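Local coordinates for protein PKD domain (Vibrio anguillarum, PDB 6AEM) that binds calcium specifically as a polycystic-kidney-disease domain of the protease Epp, with a role in the parent enzyme that is not established, at residues F12-D17 with R80-E85. Sequence-based numbering, arbitrary orientation.
Sequences FELKTD and RTTQVE. With ZN (zinc ion), chain F.
Strand 12-17 and the 80-84 part of strand 75-84 run nearly parallel, their axes 13° apart and 8.2 Å distant at closest approach; 12-17 and 75-84 are each an outermost strand of one of the two sheets of the PKD domain's beta sandwich. No backbone hydrogen bond joins them, and the sheets meet here through side chains: strand 12-17 pairs with 20-25, while 80-84 pairs with 60-70. At one end Arg80 reaches across and lays its aliphatic part over a face of the Phe12 ring, with CD of Arg80 4.1 Å from the ring centroid in a CH-pi contact and CG of Arg80 against CZ of Phe12. The Phe12 ring is swung into this position by a chi1 of 65°, which sets CG between the backbone N and the carbonyl carbon; the ring also meets Trp39 edge-to-face, tying the contact to strand 34-40. Extended from CG to NE, the arginine climbs away from the face, so that its guanidinium stands off above the ring, and donates NE-H to Phe12 O over 2.8 Å, in a bent bond with an angle of 141° at the hydrogen. NH2 of Arg80 bonds to Asn11 OD1, so two N-H groups of the guanidinium hold its orientation, with its plane nearly perpendicular to the ring. Any cation-pi attraction is at most weak, since CZ of Arg80 is 5.7 Å from the ring centroid. Past the end of the strand, Glu85 does not touch 12-17 but chelates a zinc ion through both carboxylate oxygens, with three waters also bound to the metal. Between the strands, the remaining contacts are small and largely apolar. Leu14 crosses Thr82 at about a right angle, CD1 touching CB of Thr82, and also packs on Val21 of its own sheet. The methyl CG2 of Thr16 faces both Thr82 and Val84, 3.7 Å from Thr82 OG1 and 4.1 Å from Val84 CG1.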
loop_
_atom_site.group_PDB
_atom_site.type_symbol
_atom_site.label_atom_id
_atom_site.label_comp_id
_atom_site.label_asym_id
_atom_site.label_seq_id
_atom_site.Cartn_x
_atom_site.Cartn_y
_atom_site.Cartn_z
ATOM N N PHE A 12 1.636 -4.907 -3.812
ATOM C CA PHE A 12 2.752 -3.989 -3.660
ATOM C C PHE A 12 3.940 -4.748 -3.098
ATOM O O PHE A 12 3.812 -5.870 -2.605
ATOM C CB PHE A 12 2.360 -2.773 -2.791
ATOM C CG PHE A 12 2.024 -3.125 -1.353
ATOM C CD1 PHE A 12 3.010 -3.098 -0.374
ATOM C CD2 PHE A 12 0.728 -3.452 -0.981
ATOM C CE1 PHE A 12 2.709 -3.431 0.953
ATOM C CE2 PHE A 12 0.425 -3.758 0.325
ATOM C CZ PHE A 12 1.418 -3.746 1.287
ATOM N N GLU A 13 5.084 -4.086 -3.145
ATOM C CA GLU A 13 6.300 -4.517 -2.491
ATOM C C GLU A 13 6.892 -3.298 -1.822
ATOM O O GLU A 13 6.810 -2.191 -2.356
ATOM C CB GLU A 13 7.259 -5.040 -3.537
ATOM C CG GLU A 13 8.631 -5.448 -3.038
ATOM C CD GLU A 13 9.504 -6.062 -4.142
ATOM O OE1 GLU A 13 8.963 -6.479 -5.179
ATOM O OE2 GLU A 13 10.771 -6.168 -4.002
ATOM N N LEU A 14 7.529 -3.511 -0.675
ATOM C CA LEU A 14 8.169 -2.432 0.061
ATOM C C LEU A 14 9.682 -2.499 -0.058
ATOM O O LEU A 14 10.274 -3.579 -0.051
ATOM C CB LEU A 14 7.786 -2.479 1.541
ATOM C CG LEU A 14 6.276 -2.421 1.768
ATOM C CD1 LEU A 14 5.973 -2.576 3.247
ATOM C CD2 LEU A 14 5.725 -1.121 1.241
ATOM N N LYS A 15 10.280 -1.326 -0.128
ATOM C CA LYS A 15 11.722 -1.157 -0.106
ATOM C C LYS A 15 12.070 -0.436 1.186
ATOM O O LYS A 15 11.629 0.702 1.402
ATOM C CB LYS A 15 12.157 -0.351 -1.333
ATOM C CG LYS A 15 13.610 0.105 -1.361
ATOM C CD LYS A 15 13.882 0.677 -2.737
ATOM C CE LYS A 15 15.215 1.364 -2.909
ATOM N NZ LYS A 15 15.234 1.933 -4.294
ATOM N N THR A 16 12.813 -1.104 2.065
ATOM C CA THR A 16 13.180 -0.497 3.335
ATOM C C THR A 16 14.641 -0.053 3.316
ATOM O O THR A 16 15.502 -0.680 2.689
ATOM C CB THR A 16 12.921 -1.424 4.528
ATOM O OG1 THR A 16 13.774 -2.572 4.464
ATOM C CG2 THR A 16 11.470 -1.871 4.558
ATOM N N ASP A 17 14.908 1.055 3.993
ATOM C CA ASP A 17 16.258 1.624 4.103
ATOM C C ASP A 17 16.318 2.237 5.504
ATOM O O ASP A 17 15.963 3.403 5.703
ATOM C CB ASP A 17 16.519 2.648 3.004
ATOM C CG ASP A 17 17.889 3.292 3.108
ATOM O OD1 ASP A 17 18.732 2.798 3.883
ATOM O OD2 ASP A 17 18.150 4.275 2.372
ATOM N N ARG A 80 0.632 -6.395 4.181
ATOM C CA ARG A 80 1.888 -7.120 4.373
ATOM C C ARG A 80 2.549 -6.606 5.647
ATOM O O ARG A 80 2.605 -5.396 5.867
ATOM C CB ARG A 80 2.882 -6.920 3.230
ATOM C CG ARG A 80 2.390 -7.294 1.858
ATOM C CD ARG A 80 3.551 -7.043 0.853
ATOM N NE ARG A 80 3.234 -7.615 -0.447
ATOM C CZ ARG A 80 3.248 -8.907 -0.715
ATOM N NH1 ARG A 80 3.677 -9.782 0.181
ATOM N NH2 ARG A 80 2.891 -9.297 -1.933
ATOM N N THR A 81 3.091 -7.528 6.459
ATOM C CA THR A 81 3.961 -7.086 7.549
ATOM C C THR A 81 5.340 -6.691 6.999
ATOM O O THR A 81 5.816 -7.212 5.975
ATOM C CB THR A 81 4.097 -8.151 8.651
ATOM O OG1 THR A 81 4.567 -9.388 8.086
ATOM C CG2 THR A 81 2.761 -8.348 9.373
ATOM N N THR A 82 5.982 -5.748 7.688
ATOM C CA THR A 82 7.342 -5.332 7.398
ATOM C C THR A 82 8.044 -5.092 8.723
ATOM O O THR A 82 7.420 -4.844 9.755
ATOM C CB THR A 82 7.349 -4.072 6.503
ATOM O OG1 THR A 82 8.671 -3.843 6.010
ATOM C CG2 THR A 82 6.839 -2.846 7.236
ATOM N N GLN A 83 9.352 -5.176 8.678
ATOM C CA GLN A 83 10.182 -4.913 9.842
ATOM C C GLN A 83 11.179 -3.830 9.475
ATOM O O GLN A 83 11.828 -3.907 8.425
ATOM C CB GLN A 83 10.923 -6.171 10.302
ATOM C CG GLN A 83 10.013 -7.287 10.820
ATOM C CD GLN A 83 9.323 -8.089 9.727
ATOM O OE1 GLN A 83 9.912 -8.374 8.674
ATOM N NE2 GLN A 83 8.051 -8.442 9.965
ATOM N N VAL A 84 11.306 -2.826 10.332
ATOM C CA VAL A 84 12.299 -1.782 10.139
ATOM C C VAL A 84 13.151 -1.701 11.390
ATOM O O VAL A 84 12.664 -1.909 12.506
ATOM C CB VAL A 84 11.706 -0.406 9.768
ATOM C CG1 VAL A 84 11.029 -0.490 8.410
ATOM C CG2 VAL A 84 10.749 0.098 10.822
ATOM N N GLU A 85 14.425 -1.431 11.188
ATOM C CA GLU A 85 15.392 -1.345 12.260
ATOM C C GLU A 85 16.131 -0.028 12.126
ATOM O O GLU A 85 16.327 0.475 11.024
ATOM C CB GLU A 85 16.439 -2.464 12.141
ATOM C CG GLU A 85 15.869 -3.868 12.106
ATOM C CD GLU A 85 16.827 -4.855 11.475
ATOM O OE1 GLU A 85 18.056 -4.684 11.619
ATOM O OE2 GLU A 85 16.355 -5.779 10.794
HETATM ZN ZN ZN F . 18.448 -6.650 10.612
HETATM O O HOH W 1 20.061 -5.358 11.425
HETATM O O HOH W 2 19.944 -5.057 9.228
HETATM O O HOH W 3 16.827 -8.413 10.298
#